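Local coordinates for outer membrane protein (PDB 2FI9) that is of unknown function, although named an outer membrane protein, and belongs to the DUF498/DUF598 family, at residues Gly24-Ala29 / Ala122-Val127; Cys39-Ile44 / Leu63-Gln68. One frame throughout, in Å; residues are numbered along the deposited sequence.

Overall arrangement
The chain first builds a three-stranded antiparallel sheet, whose middle strand, 25-28, supplies the first half of contact 1. It then runs through strands 36-40 and 43-47, and the turn between them meets the residues just after helix 60-64 in contact 2, closing a short loop of 18 residues. Contact 1 closes only when the last strand, 120-124, and its tail return after 92 residues, so contact 2 is nested within it. Strands 36-40 and 120-124 are neighbours in the mixed five-stranded sheet, and A122 O lies 2.8 Å from C39 N in a probable hydrogen bond. Contact 1 thus ties the two sheets together, whereas contact 2 fastens the segment that follows a helix to a turn at the larger sheet's rim.

Contact 1 (Gly24-Ala29 / Ala122-Val127); sequences GGFRFA and ALLFAV
G24 and G25 run beside V127 and A126 with local chain directions 135° apart, a pairing that begins with one direct backbone bond, G24 N to V127 O at 3.0 Å, and continues through water. Water 1 donates to G25 O at 2.7 Å and accepts from V127 N at 2.8 Å, standing between a carbonyl and an amide that do not meet directly and satisfying both. The same water sits above one face of the F26 ring, offset toward its rim. Beside these bonds the methyl of A126 rests against the G24-G25 peptide, its CB 3.5 Å from G24 O. The positive phi of G24 (65°) is a conformation that glycine adopts easily as the chain enters strand 25-28.

F26 is the side chain that spans the gap. Its CG lies beside the backbone N and anti to the carbonyl carbon (chi1 -62°), which swings the ring back from the onward course of its strand and over to the C-terminal segment. The far end of the ring does the touching: F26 CZ comes 3.5 Å from L124 CB, and F26 CE2 lies 3.7 Å from A126 CB, both approaching the ring obliquely. F125 O arrives differently, near the ring plane at its edge, 3.9 Å from F26 CZ.

The principle illustrated is the joining of two sheets by an aromatic residue. F26 comes from the central strand of the three-stranded antiparallel sheet, while L124 belongs to the middle strand, 120-124, of the mixed five-stranded one. I18 and Y21 touch F26 from its own sheet, and I37 and T103 from the other part of the fold. Two side chains fix the tail that faces the ring: S36 OG is hydrogen-bonded to A126 N, and T103 OG1 to F125 O.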
# COMPACT_ATOMS: atom_id res chain seq x y z
N GLY A 24 -12.21 5.04 -8.17
CA GLY A 24 -11.71 3.70 -8.41
C GLY A 24 -10.23 3.66 -8.77
O GLY A 24 -9.75 2.67 -9.33
N GLY A 25 -9.50 4.72 -8.45
CA GLY A 25 -8.08 4.68 -8.69
C GLY A 25 -7.23 5.70 -7.98
O GLY A 25 -7.58 6.22 -6.90
N PHE A 26 -6.10 6.00 -8.61
CA PHE A 26 -5.08 6.85 -8.02
C PHE A 26 -4.42 7.69 -9.09
O PHE A 26 -4.38 7.30 -10.27
CB PHE A 26 -4.03 6.00 -7.29
CG PHE A 26 -4.59 5.20 -6.15
CD1 PHE A 26 -4.83 5.80 -4.91
CD2 PHE A 26 -4.91 3.86 -6.33
CE1 PHE A 26 -5.37 5.05 -3.84
CE2 PHE A 26 -5.45 3.12 -5.30
CZ PHE A 26 -5.70 3.72 -4.04
N ARG A 27 -3.91 8.84 -8.66
CA ARG A 27 -3.08 9.67 -9.53
C ARG A 27 -1.71 9.82 -8.89
O ARG A 27 -1.60 10.11 -7.70
CB ARG A 27 -3.71 11.04 -9.77
CG ARG A 27 -5.13 11.00 -10.31
CD ARG A 27 -5.63 12.41 -10.54
NE ARG A 27 -4.99 12.95 -11.74
CZ ARG A 27 -4.62 14.22 -11.91
NH1 ARG A 27 -4.06 14.56 -13.05
NH2 ARG A 27 -4.80 15.13 -10.96
N PHE A 28 -0.67 9.61 -9.68
CA PHE A 28 0.70 9.73 -9.20
C PHE A 28 1.65 9.95 -10.37
O PHE A 28 1.42 9.40 -11.46
CB PHE A 28 1.12 8.46 -8.44
CG PHE A 28 0.86 7.19 -9.20
CD1 PHE A 28 1.85 6.62 -10.01
CD2 PHE A 28 -0.38 6.55 -9.10
CE1 PHE A 28 1.62 5.44 -10.71
CE2 PHE A 28 -0.62 5.36 -9.80
CZ PHE A 28 0.39 4.81 -10.61
N ALA A 29 2.69 10.75 -10.15
CA ALA A 29 3.76 10.88 -11.14
C ALA A 29 3.20 11.30 -12.51
O ALA A 29 3.63 10.79 -13.56
CB ALA A 29 4.52 9.55 -11.25
N ALA A 122 3.17 0.97 0.81
CA ALA A 122 1.72 1.07 0.98
C ALA A 122 1.00 0.08 0.08
O ALA A 122 1.40 -0.14 -1.07
CB ALA A 122 1.26 2.49 0.66
N LEU A 123 -0.06 -0.54 0.60
CA LEU A 123 -0.97 -1.32 -0.19
C LEU A 123 -2.27 -0.56 -0.14
O LEU A 123 -2.80 -0.34 0.94
CB LEU A 123 -1.15 -2.71 0.43
CG LEU A 123 -2.18 -3.63 -0.23
CD1 LEU A 123 -1.94 -3.80 -1.71
CD2 LEU A 123 -2.18 -5.02 0.45
N LEU A 124 -2.79 -0.15 -1.29
CA LEU A 124 -3.93 0.77 -1.27
C LEU A 124 -5.11 0.23 -2.07
O LEU A 124 -5.04 0.14 -3.29
CB LEU A 124 -3.49 2.14 -1.81
CG LEU A 124 -2.27 2.79 -1.14
CD1 LEU A 124 -1.73 3.95 -1.94
CD2 LEU A 124 -2.58 3.26 0.27
N PHE A 125 -6.20 -0.11 -1.37
CA PHE A 125 -7.44 -0.47 -2.04
C PHE A 125 -8.07 0.77 -2.62
O PHE A 125 -8.32 1.73 -1.90
CB PHE A 125 -8.40 -1.14 -1.09
CG PHE A 125 -9.68 -1.61 -1.74
CD1 PHE A 125 -9.69 -2.72 -2.58
CD2 PHE A 125 -10.89 -0.96 -1.47
CE1 PHE A 125 -10.87 -3.16 -3.16
CE2 PHE A 125 -12.09 -1.42 -2.03
CZ PHE A 125 -12.08 -2.51 -2.88
N ALA A 126 -8.35 0.74 -3.91
CA ALA A 126 -8.90 1.90 -4.61
C ALA A 126 -10.35 2.07 -4.23
O ALA A 126 -11.13 1.14 -4.37
CB ALA A 126 -8.78 1.71 -6.09
N VAL A 127 -10.70 3.26 -3.76
CA VAL A 127 -12.07 3.58 -3.37
C VAL A 127 -12.75 4.45 -4.41
O VAL A 127 -12.09 5.13 -5.21
CB VAL A 127 -12.13 4.34 -1.99
CG1 VAL A 127 -11.75 3.43 -0.85
CG2 VAL A 127 -11.24 5.56 -2.00
O HOH W 1 -9.11 5.26 -4.89

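Contact 2 (Cys39-Ile44 / Leu63-Gln68)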
# COMPACT_ATOMS: atom_id res chain seq x y z
N CYS A 39 2.78 0.12 -3.44
CA CYS A 39 3.85 1.07 -3.63
C CYS A 39 5.01 0.59 -2.79
O CYS A 39 4.94 0.59 -1.57
CB CYS A 39 3.42 2.46 -3.13
SG CYS A 39 1.88 3.06 -3.83
N ILE A 40 6.06 0.14 -3.45
CA ILE A 40 7.20 -0.45 -2.76
C ILE A 40 8.49 0.14 -3.36
O ILE A 40 8.43 0.84 -4.38
CB ILE A 40 7.13 -2.00 -2.83
CG1 ILE A 40 6.98 -2.45 -4.29
CG2 ILE A 40 5.95 -2.49 -2.01
CD1 ILE A 40 6.97 -3.97 -4.48
N PRO A 41 9.65 -0.06 -2.71
CA PRO A 41 10.86 0.56 -3.28
C PRO A 41 11.10 0.31 -4.78
O PRO A 41 11.65 1.20 -5.46
CB PRO A 41 11.98 -0.03 -2.42
CG PRO A 41 11.33 -0.17 -1.10
CD PRO A 41 9.94 -0.73 -1.43
N SER A 42 10.69 -0.86 -5.29
CA SER A 42 10.93 -1.19 -6.72
C SER A 42 9.89 -0.57 -7.67
O SER A 42 10.03 -0.66 -8.89
CB SER A 42 10.96 -2.70 -6.94
OG SER A 42 9.67 -3.27 -6.73
N GLY A 43 8.84 0.03 -7.11
CA GLY A 43 7.88 0.76 -7.93
C GLY A 43 6.45 0.73 -7.45
O GLY A 43 6.16 0.27 -6.33
N ILE A 44 5.56 1.22 -8.29
CA ILE A 44 4.13 1.20 -8.04
C ILE A 44 3.54 0.20 -9.02
O ILE A 44 3.70 0.37 -10.24
CB ILE A 44 3.51 2.60 -8.27
CG1 ILE A 44 4.21 3.63 -7.38
CG2 ILE A 44 1.99 2.57 -7.98
CD1 ILE A 44 3.77 5.07 -7.58
N LEU A 63 6.50 -8.74 0.96
CA LEU A 63 7.28 -9.74 1.66
C LEU A 63 8.62 -9.94 0.93
O LEU A 63 9.68 -10.01 1.54
CB LEU A 63 6.50 -11.06 1.77
CG LEU A 63 5.21 -10.96 2.61
CD1 LEU A 63 4.43 -12.26 2.58
CD2 LEU A 63 5.49 -10.56 4.07
N GLU A 64 8.55 -10.02 -0.39
CA GLU A 64 9.73 -10.30 -1.21
C GLU A 64 10.78 -9.18 -1.15
O GLU A 64 11.97 -9.43 -1.34
CB GLU A 64 9.30 -10.56 -2.66
CG GLU A 64 8.51 -11.88 -2.84
CD GLU A 64 7.73 -11.94 -4.17
OE1 GLU A 64 8.03 -11.13 -5.08
OE2 GLU A 64 6.83 -12.80 -4.32
N GLU A 65 10.33 -7.95 -0.89
CA GLU A 65 11.22 -6.80 -0.82
C GLU A 65 11.41 -6.33 0.63
O GLU A 65 11.76 -5.17 0.87
CB GLU A 65 10.67 -5.66 -1.67
CG GLU A 65 10.62 -5.98 -3.14
CD GLU A 65 10.39 -4.75 -4.01
OE1 GLU A 65 10.64 -3.59 -3.58
OE2 GLU A 65 9.95 -4.96 -5.16
N SER A 66 11.21 -7.24 1.58
CA SER A 66 11.15 -6.87 3.00
C SER A 66 12.49 -6.33 3.52
O SER A 66 12.51 -5.57 4.48
CB SER A 66 10.69 -8.06 3.84
OG SER A 66 11.61 -9.14 3.76
N ASP A 67 13.59 -6.67 2.86
CA ASP A 67 14.88 -6.12 3.25
C ASP A 67 14.92 -4.59 3.11
O ASP A 67 15.72 -3.94 3.77
CB ASP A 67 16.03 -6.75 2.45
CG ASP A 67 16.62 -8.01 3.14
OD1 ASP A 67 16.37 -8.23 4.35
OD2 ASP A 67 17.37 -8.76 2.47
N GLN A 68 14.03 -4.02 2.29
CA GLN A 68 14.02 -2.57 2.04
C GLN A 68 12.76 -1.88 2.56
O GLN A 68 12.52 -0.71 2.27
CB GLN A 68 14.18 -2.27 0.54
CG GLN A 68 15.61 -2.37 -0.00
CD GLN A 68 15.91 -3.73 -0.63
OE1 GLN A 68 17.07 -4.02 -0.99
NE2 GLN A 68 14.89 -4.58 -0.77
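The carboxylate of E65 reaches across to S42, at the type I turn that runs from I40 to G43, and meets it with both oxygens. OE1 accepts the backbone N-H of S42 at 3.2 Å through its syn lone pair, with a bent N-H...O angle of 140°. OE2 takes the hydroxyl of the same serine; the modelled 2.3 Å from S42 OG to E65 OE2 is so short that the exact length is doubtful. S42 OG has a second hydrogen-bond partner in Y45 OH.

E65 is the first residue past the helical part of 60-64, and its chain stays extended beyond CG, which carries the charged end to the turn. Apolar carbon also packs against the carboxylate: P41 CD lies 3.6 Å from E65 OE1, and I40, crossing the glutamate at about a right angle, brings its CD1 against OE2. Farther along the ring of P41, CG approaches Q68 O at 3.6 Å. The turn closes itself with I40 N to G43 O and G43 N to I40 O, while Q68 N is bonded to E65 O.

Held by an amide on one oxygen and, if the short contact is taken as modelled, by a hydroxyl on the other, the carboxylate is probably restrained in rotation, its negative charge perhaps stabilised by these neutral donors.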